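Local coordinates for protein internalin (Listeria monocytogenes serotype 4b, PDB 4FMZ) that probably takes part in adhesion to and invasion of host cells, presenting the elongated leucine-rich repeat solenoid of the internalin family, at residues A57-I62 with N76-I81; N98-I103 with D120-I125; T110-L115 with A129-M134; S146-L151 with T171-L176; P194-T199 with V217-R222. One frame throughout, in Å; residues are numbered along the deposited sequence.

Interaction 1. Residues A57-I62 with N76-I81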
# COMPACT_ATOMS: atom_id res chain seq x y z
N ALA A 57 23.82 7.55 -10.12
CA ALA A 57 23.77 8.91 -9.57
C ALA A 57 23.35 9.94 -10.63
O ALA A 57 23.01 11.07 -10.28
CB ALA A 57 25.11 9.29 -8.97
N SER A 58 23.37 9.57 -11.91
CA SER A 58 22.95 10.42 -13.03
C SER A 58 22.31 9.55 -14.11
O SER A 58 22.81 8.48 -14.41
CB SER A 58 24.15 11.18 -13.62
OG SER A 58 23.77 11.89 -14.79
N ILE A 59 21.20 10.01 -14.68
CA ILE A 59 20.52 9.27 -15.73
C ILE A 59 20.72 9.99 -17.08
O ILE A 59 20.03 9.69 -18.05
CB ILE A 59 19.03 8.93 -15.40
CG1 ILE A 59 18.19 10.19 -15.17
CG2 ILE A 59 18.96 7.95 -14.21
CD1 ILE A 59 16.72 10.03 -15.34
N GLN A 60 21.73 10.90 -17.15
CA GLN A 60 22.08 11.58 -18.40
C GLN A 60 22.38 10.53 -19.47
O GLN A 60 23.07 9.54 -19.19
CB GLN A 60 23.26 12.55 -18.21
CG GLN A 60 22.88 13.79 -17.37
CD GLN A 60 24.09 14.49 -16.81
OE1 GLN A 60 24.85 13.94 -16.00
NE2 GLN A 60 24.30 15.73 -17.21
N GLY A 61 21.78 10.72 -20.65
CA GLY A 61 21.89 9.82 -21.80
C GLY A 61 20.64 9.01 -22.03
O GLY A 61 20.38 8.60 -23.17
N ILE A 62 19.83 8.77 -20.96
CA ILE A 62 18.59 7.98 -21.06
C ILE A 62 17.59 8.61 -22.03
O ILE A 62 16.75 7.90 -22.59
CB ILE A 62 17.95 7.69 -19.67
CG1 ILE A 62 17.19 6.34 -19.70
CG2 ILE A 62 17.06 8.86 -19.15
CD1 ILE A 62 16.95 5.70 -18.36
N ASN A 76 18.72 3.20 -6.20
CA ASN A 76 19.99 3.80 -6.65
C ASN A 76 20.23 5.09 -5.83
O ASN A 76 19.75 5.18 -4.70
CB ASN A 76 19.98 4.04 -8.16
CG ASN A 76 20.06 2.77 -8.96
OD1 ASN A 76 21.08 2.10 -8.97
ND2 ASN A 76 18.98 2.40 -9.62
N GLN A 77 20.94 6.08 -6.41
CA GLN A 77 21.24 7.36 -5.75
C GLN A 77 20.84 8.51 -6.67
O GLN A 77 21.48 9.57 -6.68
CB GLN A 77 22.74 7.44 -5.36
CG GLN A 77 23.25 6.31 -4.46
CD GLN A 77 22.81 6.45 -3.03
OE1 GLN A 77 23.32 7.29 -2.28
NE2 GLN A 77 21.86 5.63 -2.61
N ILE A 78 19.77 8.31 -7.46
CA ILE A 78 19.27 9.31 -8.40
C ILE A 78 18.64 10.49 -7.67
O ILE A 78 17.84 10.28 -6.75
CB ILE A 78 18.31 8.65 -9.43
CG1 ILE A 78 19.02 7.50 -10.19
CG2 ILE A 78 17.75 9.69 -10.43
CD1 ILE A 78 18.10 6.41 -10.71
N THR A 79 19.01 11.72 -8.07
CA THR A 79 18.46 12.97 -7.54
C THR A 79 17.73 13.71 -8.65
O THR A 79 16.60 14.11 -8.46
CB THR A 79 19.54 13.85 -6.89
OG1 THR A 79 20.60 14.07 -7.82
CG2 THR A 79 20.09 13.28 -5.60
N ASP A 80 18.38 13.89 -9.81
CA ASP A 80 17.86 14.62 -10.96
C ASP A 80 17.28 13.67 -12.01
O ASP A 80 18.01 12.88 -12.61
CB ASP A 80 18.99 15.49 -11.56
CG ASP A 80 18.58 16.44 -12.67
OD1 ASP A 80 17.37 16.52 -12.97
OD2 ASP A 80 19.47 17.11 -13.23
N ILE A 81 15.97 13.79 -12.28
CA ILE A 81 15.30 12.95 -13.28
C ILE A 81 14.94 13.75 -14.55
O ILE A 81 14.18 13.22 -15.37
CB ILE A 81 14.07 12.18 -12.71
CG1 ILE A 81 13.08 13.10 -11.98
CG2 ILE A 81 14.52 11.02 -11.81
CD1 ILE A 81 11.65 12.62 -12.01
O HOH W 1 20.36 11.92 -10.47
O HOH W 2 22.38 11.99 -7.67
O HOH W 3 20.24 12.59 -13.94
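At the N-terminal end of the leucine-rich repeat solenoid, two successive connecting loops meet through Ile59, which faces Ile78, Asp80 and Ile81 of the following coil. Its two branches divide the work. With chi1 at 60°, CG1 sits between the backbone N and the carbonyl carbon and leads over Asp80 O, 3.7 Å away, before CD1 reaches the backbone of Ile81 (3.8 Å to its CA). CG2 leaves the other way, and its methyl lies 3.9 Å from Ile78 CD1; the two isoleucine chains cross at about a right angle.

Toward the surface the backbones are joined by water. One molecule accepts from Thr79 N and lies 2.8 Å from Ala57 O, while another accepts from Ile59 N at 2.9 Å and donates to Asp80 O at 2.6 Å. Within these two segments the polar link runs through water; just before them Asn76 OD1 accepts from Val56 N directly. The carboxylate of Asp80 turns instead to Ser82. Beyond Ile59 the chain makes a type II turn to Ile62, with Gly61 at a position whose positive phi suits glycine. Isoleucines from successive loops packed together below water-bridged backbone belong to the interior of the leucine-rich repeat solenoid, here close to its N-terminal end.

Interaction 2. Residues N98-I103 with D120-I125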
# COMPACT_ATOMS: atom_id res chain seq x y z
N ASN A 98 15.30 6.11 -4.03
CA ASN A 98 16.31 6.99 -4.61
C ASN A 98 16.34 8.26 -3.76
O ASN A 98 15.85 8.23 -2.62
CB ASN A 98 16.01 7.26 -6.09
CG ASN A 98 16.52 6.18 -7.00
OD1 ASN A 98 17.71 6.05 -7.21
ND2 ASN A 98 15.63 5.37 -7.56
N LYS A 99 16.90 9.36 -4.27
CA LYS A 99 16.97 10.61 -3.52
C LYS A 99 16.23 11.71 -4.28
O LYS A 99 16.63 12.88 -4.21
CB LYS A 99 18.45 10.99 -3.29
CG LYS A 99 19.20 10.07 -2.34
CD LYS A 99 20.71 10.25 -2.49
CE LYS A 99 21.47 9.96 -1.21
NZ LYS A 99 21.41 8.53 -0.82
N ILE A 100 15.15 11.34 -5.00
CA ILE A 100 14.37 12.26 -5.82
C ILE A 100 13.51 13.19 -4.95
O ILE A 100 12.81 12.73 -4.04
CB ILE A 100 13.53 11.49 -6.88
CG1 ILE A 100 14.44 10.77 -7.91
CG2 ILE A 100 12.57 12.43 -7.62
CD1 ILE A 100 13.88 9.45 -8.42
N THR A 101 13.56 14.50 -5.25
CA THR A 101 12.76 15.51 -4.55
C THR A 101 11.85 16.22 -5.57
O THR A 101 10.65 16.30 -5.35
CB THR A 101 13.65 16.49 -3.76
OG1 THR A 101 14.58 17.09 -4.67
CG2 THR A 101 14.42 15.80 -2.65
N ASP A 102 12.43 16.68 -6.68
CA ASP A 102 11.73 17.37 -7.76
C ASP A 102 11.27 16.38 -8.83
O ASP A 102 12.10 15.74 -9.46
CB ASP A 102 12.66 18.45 -8.36
CG ASP A 102 12.03 19.40 -9.37
OD1 ASP A 102 10.94 19.07 -9.89
OD2 ASP A 102 12.64 20.44 -9.66
N ILE A 103 9.94 16.30 -9.07
CA ILE A 103 9.40 15.39 -10.09
C ILE A 103 8.80 16.16 -11.29
O ILE A 103 8.00 15.59 -12.03
CB ILE A 103 8.41 14.35 -9.53
CG1 ILE A 103 7.23 14.99 -8.74
CG2 ILE A 103 9.15 13.29 -8.72
CD1 ILE A 103 6.04 14.09 -8.58
N ASP A 120 11.25 8.12 -1.60
CA ASP A 120 11.96 9.24 -2.18
C ASP A 120 11.77 10.41 -1.21
O ASP A 120 11.38 10.16 -0.07
CB ASP A 120 11.45 9.53 -3.61
CG ASP A 120 12.10 8.64 -4.67
OD1 ASP A 120 13.32 8.46 -4.62
OD2 ASP A 120 11.38 8.14 -5.55
N ASN A 121 12.04 11.67 -1.60
CA ASN A 121 11.77 12.79 -0.69
C ASN A 121 10.94 13.86 -1.42
O ASN A 121 11.32 15.03 -1.50
CB ASN A 121 13.05 13.37 -0.07
CG ASN A 121 12.78 14.30 1.10
OD1 ASN A 121 11.71 14.29 1.71
ND2 ASN A 121 13.73 15.15 1.40
N ILE A 122 9.77 13.44 -1.93
CA ILE A 122 8.90 14.33 -2.69
C ILE A 122 7.87 14.98 -1.75
O ILE A 122 7.25 14.31 -0.93
CB ILE A 122 8.22 13.56 -3.86
CG1 ILE A 122 9.26 12.89 -4.79
CG2 ILE A 122 7.29 14.48 -4.68
CD1 ILE A 122 8.82 11.58 -5.32
N SER A 123 7.69 16.30 -1.89
CA SER A 123 6.72 17.08 -1.12
C SER A 123 5.74 17.78 -2.06
O SER A 123 4.63 18.09 -1.64
CB SER A 123 7.43 18.08 -0.22
OG SER A 123 8.25 18.96 -0.98
N ASP A 124 6.13 18.01 -3.32
CA ASP A 124 5.30 18.65 -4.33
C ASP A 124 4.97 17.65 -5.46
O ASP A 124 5.83 17.35 -6.29
CB ASP A 124 6.00 19.91 -4.88
CG ASP A 124 5.24 20.69 -5.94
OD1 ASP A 124 4.07 20.33 -6.22
OD2 ASP A 124 5.80 21.67 -6.47
N ILE A 125 3.73 17.15 -5.49
CA ILE A 125 3.31 16.19 -6.52
C ILE A 125 2.44 16.86 -7.60
O ILE A 125 1.84 16.14 -8.41
CB ILE A 125 2.64 14.92 -5.94
CG1 ILE A 125 1.41 15.24 -5.05
CG2 ILE A 125 3.68 14.06 -5.20
CD1 ILE A 125 0.42 14.15 -4.97
O HOH W 4 9.03 18.09 -4.17
O HOH W 5 8.12 18.18 -7.71
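Asp120 and Ile100 lie side by side and point the same way, setting a carboxylate against the backbone of the preceding coil of the leucine-rich repeat solenoid. Asp120 stands at the position of the asparagine ladder, the line of side chains that bond the backbone of the coil before them; Asn98 does the same one coil earlier by accepting from Ile78 N. With chi1 at -83°, the carboxylate of Asp120 is swung beside its own backbone N, and OD1 takes two weak hydrogen bonds, from Asn98 N (3.1 Å) and from Ile100 N, the latter bond longer (3.4 Å) but straighter (157°). Two N-H groups thus share this buried oxygen, and they probably offset the nearness of Asn98 O, another acceptor. Ile100 CD1 lies alongside the carboxylate, 4.0 Å from both OD1 and OD2 of Asp120.

The coils are also tied by Asn121 N, which donates to Ile100 O at 2.8 Å. At the surface the Thr101 methyl CG2 packs 3.8 Å from Asn121 CB, the two side chains crossing obliquely. The Asn121 amide oxygen looks onward to Asn144.

Deeper in, Ile103 and Ile122 cross at about a right angle, with Ile103 CG2 3.8 Å from Ile122 CD1. The CD1 of Ile103 continues to Ile125, coming 4.1 Å from its CG2. Back at the level of the backbone, a water links the coils, accepting from Ile103 N and donating to Asp124 O at 2.8 Å.

Interaction 3. Residues T110-L115 with A129-M134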
# COMPACT_ATOMS: atom_id res chain seq x y z
N THR A 110 2.27 11.57 -19.96
CA THR A 110 0.82 11.34 -19.86
C THR A 110 0.38 9.91 -20.25
O THR A 110 -0.79 9.60 -20.08
CB THR A 110 0.06 12.40 -20.63
OG1 THR A 110 0.50 12.45 -22.00
CG2 THR A 110 0.18 13.78 -19.98
N ASN A 111 1.30 9.03 -20.70
CA ASN A 111 0.94 7.64 -20.97
C ASN A 111 1.27 6.73 -19.76
O ASN A 111 1.01 5.52 -19.80
CB ASN A 111 1.62 7.13 -22.23
CG ASN A 111 1.07 7.78 -23.47
OD1 ASN A 111 -0.14 7.98 -23.62
ND2 ASN A 111 1.96 8.14 -24.36
N LEU A 112 1.81 7.32 -18.67
CA LEU A 112 2.14 6.56 -17.47
C LEU A 112 0.89 5.89 -16.86
O LEU A 112 -0.16 6.52 -16.70
CB LEU A 112 2.83 7.45 -16.42
CG LEU A 112 4.34 7.65 -16.59
CD1 LEU A 112 4.86 8.64 -15.57
CD2 LEU A 112 5.11 6.32 -16.49
N ARG A 113 1.02 4.58 -16.61
CA ARG A 113 -0.02 3.73 -16.02
C ARG A 113 0.41 3.29 -14.62
O ARG A 113 -0.42 3.23 -13.70
CB ARG A 113 -0.27 2.49 -16.92
CG ARG A 113 -0.68 2.78 -18.36
CD ARG A 113 -2.04 3.47 -18.54
NE ARG A 113 -3.13 2.92 -17.72
CZ ARG A 113 -3.82 1.82 -17.99
NH1 ARG A 113 -3.51 1.08 -19.06
NH2 ARG A 113 -4.80 1.43 -17.20
N GLU A 114 1.70 2.99 -14.46
CA GLU A 114 2.27 2.57 -13.18
C GLU A 114 3.47 3.43 -12.83
O GLU A 114 4.42 3.53 -13.61
CB GLU A 114 2.65 1.08 -13.21
CG GLU A 114 1.49 0.13 -13.43
CD GLU A 114 1.72 -1.31 -13.01
OE1 GLU A 114 2.62 -1.56 -12.17
OE2 GLU A 114 1.00 -2.19 -13.53
N LEU A 115 3.41 4.08 -11.66
CA LEU A 115 4.48 4.97 -11.21
C LEU A 115 4.76 4.78 -9.73
O LEU A 115 3.88 5.03 -8.90
CB LEU A 115 4.10 6.43 -11.52
CG LEU A 115 5.00 7.54 -10.96
CD1 LEU A 115 6.40 7.55 -11.64
CD2 LEU A 115 4.34 8.87 -11.13
N ALA A 129 -0.43 15.99 -11.95
CA ALA A 129 -1.80 16.46 -12.24
C ALA A 129 -2.39 15.99 -13.57
O ALA A 129 -3.58 15.68 -13.60
CB ALA A 129 -1.87 17.97 -12.17
N ASN A 130 -1.61 15.95 -14.65
CA ASN A 130 -2.19 15.57 -15.95
C ASN A 130 -1.94 14.10 -16.32
O ASN A 130 -2.22 13.69 -17.44
CB ASN A 130 -1.69 16.51 -17.05
CG ASN A 130 -2.06 17.97 -16.83
OD1 ASN A 130 -1.32 18.87 -17.23
ND2 ASN A 130 -3.19 18.24 -16.18
N LEU A 131 -1.47 13.30 -15.35
CA LEU A 131 -1.21 11.88 -15.60
C LEU A 131 -2.49 11.09 -15.30
O LEU A 131 -2.52 10.21 -14.44
CB LEU A 131 -0.01 11.40 -14.76
CG LEU A 131 1.29 12.24 -14.83
CD1 LEU A 131 2.44 11.53 -14.15
CD2 LEU A 131 1.68 12.56 -16.27
N THR A 132 -3.54 11.40 -16.09
CA THR A 132 -4.92 10.92 -15.92
C THR A 132 -5.13 9.47 -16.38
O THR A 132 -6.22 8.95 -16.17
CB THR A 132 -5.88 11.86 -16.66
OG1 THR A 132 -5.51 11.93 -18.04
CG2 THR A 132 -5.89 13.26 -16.06
N LYS A 133 -4.10 8.82 -16.94
CA LYS A 133 -4.18 7.40 -17.31
C LYS A 133 -3.67 6.51 -16.15
O LYS A 133 -3.72 5.28 -16.26
CB LYS A 133 -3.38 7.10 -18.59
CG LYS A 133 -4.01 7.61 -19.88
CD LYS A 133 -3.18 7.10 -21.05
CE LYS A 133 -3.67 7.56 -22.40
NZ LYS A 133 -2.82 7.01 -23.48
N MSE A 134 -3.16 7.12 -15.06
CA MSE A 134 -2.59 6.39 -13.90
C MSE A 134 -3.55 5.30 -13.39
O MSE A 134 -4.73 5.56 -13.15
CB MSE A 134 -2.24 7.34 -12.74
CG MSE A 134 -1.20 6.76 -11.77
SE MSE A 134 0.54 6.34 -12.58
CE MSE A 134 1.07 8.16 -13.08
O HOH W 6 -1.12 9.11 -17.31
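Where the chain enters strand 114-116 of the leucine-rich repeat solenoid, Leu112, Arg113 and Leu115 meet the turn 131-134 that leads into the next parallel strand. The selenomethionine Met134 carries the inner half of the contact. Its chain bends at chi2 and chi3 (61° and 64°) and so curls back over the earlier coil, bringing SE to 3.4 Å from Arg113 O and 3.7 Å from Leu115 CB. The terminal CE touches both Leu112 CB and Leu115 CB, each 3.8 Å away. Leu131 lies alongside Leu112, pointing the same way, their CD1 methyls 4.0 Å apart, while its CD2 rests near the backbone of Thr110.

Lys133 occupies the outer half. Its chain, extended beyond CG, runs beside Asn111, passes CD over Thr110 O at 3.6 Å, and donates from NZ to Asn111 OD1 at 2.9 Å. In return Arg113, bent along its length, hydrogen-bonds NE to Lys133 O at 2.8 Å, the acceptor lying at the guanidinium edge but 17° out of its plane. A water between the coils donates to both Thr110 O and Leu112 O and accepts from Lys133 N. Leu131 centres an inverse gamma turn, and a type I turn takes the chain from there to Met134. Leucines packed inward just ahead of neighbouring parallel strands, coil after coil, are typical of the leucine-rich repeat solenoid.

Interaction 4. Residues S146-L151 with T171-L176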
# COMPACT_ATOMS: atom_id res chain seq x y z
N SER A 146 2.17 16.14 1.98
CA SER A 146 0.93 16.44 2.72
C SER A 146 -0.24 16.81 1.80
O SER A 146 -1.38 16.54 2.15
CB SER A 146 1.15 17.56 3.74
OG SER A 146 1.43 18.79 3.10
N ASP A 147 0.05 17.45 0.66
CA ASP A 147 -0.95 17.92 -0.30
C ASP A 147 -1.18 16.90 -1.44
O ASP A 147 -0.37 16.81 -2.38
CB ASP A 147 -0.53 19.28 -0.87
CG ASP A 147 -1.56 19.98 -1.73
OD1 ASP A 147 -2.61 19.37 -2.01
OD2 ASP A 147 -1.30 21.13 -2.15
N LEU A 148 -2.31 16.18 -1.39
CA LEU A 148 -2.65 15.20 -2.42
C LEU A 148 -3.57 15.75 -3.52
O LEU A 148 -4.00 14.97 -4.37
CB LEU A 148 -3.33 13.96 -1.80
CG LEU A 148 -2.49 13.09 -0.87
CD1 LEU A 148 -3.34 12.01 -0.29
CD2 LEU A 148 -1.27 12.48 -1.59
N SER A 149 -3.84 17.08 -3.54
CA SER A 149 -4.76 17.67 -4.52
C SER A 149 -4.39 17.35 -6.00
O SER A 149 -5.33 17.08 -6.76
CB SER A 149 -4.96 19.17 -4.31
OG SER A 149 -3.75 19.90 -4.38
N PRO A 150 -3.10 17.24 -6.42
CA PRO A 150 -2.82 16.91 -7.83
C PRO A 150 -3.23 15.48 -8.26
O PRO A 150 -3.15 15.17 -9.44
CB PRO A 150 -1.30 17.09 -7.94
CG PRO A 150 -0.94 17.97 -6.79
CD PRO A 150 -1.85 17.54 -5.70
N LEU A 151 -3.69 14.62 -7.33
CA LEU A 151 -4.16 13.27 -7.67
C LEU A 151 -5.62 13.25 -8.17
O LEU A 151 -6.03 12.26 -8.78
CB LEU A 151 -4.07 12.33 -6.45
CG LEU A 151 -2.72 12.09 -5.79
CD1 LEU A 151 -2.83 10.98 -4.74
CD2 LEU A 151 -1.66 11.76 -6.80
N THR A 171 -9.44 14.40 1.11
CA THR A 171 -10.50 14.88 0.19
C THR A 171 -10.13 14.61 -1.30
O THR A 171 -11.00 14.09 -2.00
CB THR A 171 -10.86 16.37 0.41
OG1 THR A 171 -11.23 16.57 1.77
CG2 THR A 171 -12.02 16.83 -0.46
N PRO A 172 -8.88 14.84 -1.79
CA PRO A 172 -8.60 14.53 -3.21
C PRO A 172 -8.81 13.05 -3.58
O PRO A 172 -9.13 12.77 -4.73
CB PRO A 172 -7.13 14.91 -3.37
CG PRO A 172 -6.88 15.91 -2.29
CD PRO A 172 -7.69 15.43 -1.14
N ILE A 173 -8.64 12.12 -2.61
CA ILE A 173 -8.77 10.67 -2.84
C ILE A 173 -10.26 10.30 -3.08
O ILE A 173 -10.54 9.29 -3.73
CB ILE A 173 -8.14 9.83 -1.69
CG1 ILE A 173 -6.65 10.17 -1.52
CG2 ILE A 173 -8.32 8.31 -1.93
CD1 ILE A 173 -6.01 9.55 -0.27
N ALA A 174 -11.21 11.13 -2.59
CA ALA A 174 -12.64 10.89 -2.79
C ALA A 174 -13.01 10.79 -4.29
O ALA A 174 -13.93 10.05 -4.64
CB ALA A 174 -13.47 12.00 -2.14
N ASN A 175 -12.25 11.49 -5.16
CA ASN A 175 -12.49 11.49 -6.61
C ASN A 175 -12.09 10.20 -7.31
O ASN A 175 -12.49 9.95 -8.45
CB ASN A 175 -11.70 12.64 -7.26
CG ASN A 175 -12.24 14.02 -7.01
OD1 ASN A 175 -13.16 14.24 -6.23
ND2 ASN A 175 -11.67 14.98 -7.72
N LEU A 176 -11.27 9.40 -6.65
CA LEU A 176 -10.70 8.19 -7.25
C LEU A 176 -11.59 6.99 -6.97
O LEU A 176 -11.17 6.03 -6.33
CB LEU A 176 -9.25 8.00 -6.71
CG LEU A 176 -8.42 9.31 -6.56
CD1 LEU A 176 -7.02 9.04 -6.05
CD2 LEU A 176 -8.37 10.12 -7.88
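Pro172 wedges its ring against the peptide between Leu148 and Ser149, joining two neighbouring coils of the leucine-rich repeat solenoid in the loops that run between its parallel strands. This is the tight part of the contact. The CB of Pro172 comes to 3.3 Å from Leu148 O, and its CG to 3.5 Å from Ser149 N, so CB and CG of the ring cover the peptide with apolar atoms. Inward of the ring, Leu148 and Ile173 meet at an oblique angle, CD1 to CD1 at 3.6 Å. Ile173 has its CG1 beside its own backbone N (chi1 -58°), which carries the end of the chain toward Leu148, and it also packs on Leu160 of strand 159-161. A further close approach comes from Leu176, whose CD2 lies 3.3 Å from Leu151 O; the side chains themselves are less intimate there, with Leu151 CB 4.4 Å from Leu176 CD1.

The outer side is looser. The side chain of Ser149 points away, its CB no nearer than 4.3 Å to Pro172 CG, and Asp147 and Ser149 are open to solvent. Their polar groups look to each other rather than across the seam. Asp147 forms an Asx turn ahead of the short 3-10 segment 149-151: its OD1 accepts from Ser149 N on the anti side (3.0 Å) and from Ser149 OG on the syn side (2.7 Å), both from the same face of the carboxylate.

Interaction 5. Residues P194-T199 with V217-R222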
# COMPACT_ATOMS: atom_id res chain seq x y z
N PRO A 194 -14.57 11.89 3.51
CA PRO A 194 -14.66 11.94 2.03
C PRO A 194 -14.52 10.58 1.34
O PRO A 194 -14.94 10.45 0.20
CB PRO A 194 -13.48 12.83 1.63
CG PRO A 194 -13.12 13.59 2.85
CD PRO A 194 -13.38 12.65 3.97
N LEU A 195 -13.98 9.57 2.03
CA LEU A 195 -13.76 8.25 1.45
C LEU A 195 -15.06 7.43 1.27
O LEU A 195 -15.01 6.34 0.69
CB LEU A 195 -12.71 7.44 2.24
CG LEU A 195 -11.30 8.08 2.35
CD1 LEU A 195 -10.29 7.07 2.85
CD2 LEU A 195 -10.81 8.68 0.98
N ALA A 196 -16.23 8.00 1.66
CA ALA A 196 -17.55 7.40 1.48
C ALA A 196 -17.88 7.20 -0.02
O ALA A 196 -18.73 6.40 -0.36
CB ALA A 196 -18.61 8.27 2.15
N SER A 197 -17.15 7.89 -0.91
CA SER A 197 -17.34 7.78 -2.37
C SER A 197 -16.61 6.55 -2.97
O SER A 197 -16.85 6.22 -4.13
CB SER A 197 -16.83 9.05 -3.05
OG SER A 197 -15.46 9.21 -2.73
N LEU A 198 -15.73 5.88 -2.19
CA LEU A 198 -14.93 4.75 -2.68
C LEU A 198 -15.73 3.43 -2.62
O LEU A 198 -15.36 2.49 -1.92
CB LEU A 198 -13.58 4.64 -1.94
CG LEU A 198 -12.69 5.91 -1.96
CD1 LEU A 198 -11.36 5.66 -1.32
CD2 LEU A 198 -12.48 6.46 -3.41
N THR A 199 -16.80 3.36 -3.44
CA THR A 199 -17.75 2.24 -3.46
C THR A 199 -17.18 0.96 -4.11
O THR A 199 -17.75 -0.10 -3.91
CB THR A 199 -19.09 2.66 -4.12
OG1 THR A 199 -18.83 3.00 -5.47
CG2 THR A 199 -19.76 3.82 -3.40
N VAL A 217 -16.87 3.84 5.77
CA VAL A 217 -16.55 2.45 5.41
C VAL A 217 -17.85 1.65 5.10
O VAL A 217 -17.80 0.73 4.28
CB VAL A 217 -15.66 1.77 6.51
CG1 VAL A 217 -15.34 0.33 6.16
CG2 VAL A 217 -14.38 2.57 6.73
N ALA A 218 -19.01 2.06 5.66
CA ALA A 218 -20.31 1.44 5.36
C ALA A 218 -20.64 1.52 3.85
O ALA A 218 -21.34 0.66 3.34
CB ALA A 218 -21.42 2.09 6.18
N ASN A 219 -20.09 2.53 3.14
CA ASN A 219 -20.30 2.70 1.68
C ASN A 219 -19.48 1.71 0.86
O ASN A 219 -19.83 1.43 -0.29
CB ASN A 219 -19.92 4.11 1.25
CG ASN A 219 -20.77 5.19 1.87
OD1 ASN A 219 -21.82 5.55 1.35
ND2 ASN A 219 -20.35 5.69 3.01
N MSE A 220 -18.37 1.21 1.42
CA MSE A 220 -17.45 0.27 0.75
C MSE A 220 -18.04 -1.14 0.90
O MSE A 220 -17.45 -1.99 1.54
CB MSE A 220 -16.04 0.38 1.36
CG MSE A 220 -15.47 1.80 1.39
SE MSE A 220 -13.94 1.72 2.49
CE MSE A 220 -13.35 3.69 2.45
N THR A 221 -19.23 -1.36 0.31
CA THR A 221 -20.04 -2.57 0.44
C THR A 221 -19.33 -3.86 -0.03
O THR A 221 -19.70 -4.94 0.42
CB THR A 221 -21.40 -2.42 -0.25
OG1 THR A 221 -21.20 -2.33 -1.66
CG2 THR A 221 -22.22 -1.23 0.28
N ARG A 222 -18.33 -3.77 -0.92
CA ARG A 222 -17.66 -4.98 -1.36
C ARG A 222 -16.33 -5.21 -0.62
O ARG A 222 -15.58 -6.09 -1.02
CB ARG A 222 -17.43 -4.98 -2.88
CG ARG A 222 -18.71 -5.01 -3.73
CD ARG A 222 -19.69 -6.11 -3.35
NE ARG A 222 -19.25 -7.44 -3.79
CZ ARG A 222 -19.90 -8.57 -3.53
NH1 ARG A 222 -21.02 -8.55 -2.81
NH2 ARG A 222 -19.43 -9.73 -3.97
O HOH W 7 -16.67 -1.85 -1.81
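The selenomethionine Met220 reaches along the interior side of segment 194-199, and its path from CB to CE traces the contact. CB begins 4.0 Å from Leu198 O, and CG comes closer to the same oxygen, at 3.4 Å. From CG onward the chain is extended (chi2 168°, chi3 -179°), so the selenium carries the terminal methyl inward beneath the earlier coil. There CE lies 3.6 Å from Leu195 O and 3.8 Å from Leu195 CB, with Leu198 CB at the margin of contact.

Asn219 covers the outer side. Its CB presses on Ala196 O at 3.0 Å, while the amide lies over the alanine methyl, ND2 being 3.2 Å from Ala196 CB; that nitrogen finds its hydrogen-bond acceptor in Pro216 O. Farther along, a water bridges the coils, donating to Thr199 O at 2.9 Å and accepting from Arg222 N.

Leu198, just after the 3-10 segment 194-197, and Met220 each centre an inverse gamma turn, so the two loops bend alike on the way to their strands. Toward the interior, Leu195 and Leu198 rest on Leu182 of strand 181-183, and Leu195 and Met220 share Phe204 of strand 203-205.

How the interactions relate
From the N terminus, interaction 1 closes a loop around strand 70-72 before interaction 2 opens, and the two touch through Gln77 with Lys99 and a backbone bond from Lys99 to Ile78. Interactions 2 and 3 cross: interaction 2 closes around strand 114-116, whose first residues belong to segment 110-115 of interaction 3, while 129-134 follows the span from 98 to 125. Interaction 4, around strand 159-161, meets interaction 2 through Ile125 and interaction 3 through Ala129 beside Pro150. Interaction 5 comes last, around strand 203-205, and joins interaction 4 where Ser197 meets Ala174. Interactions 1 and 5 stand about 40 Å apart, centre to centre, on opposite sides of the chain's centre.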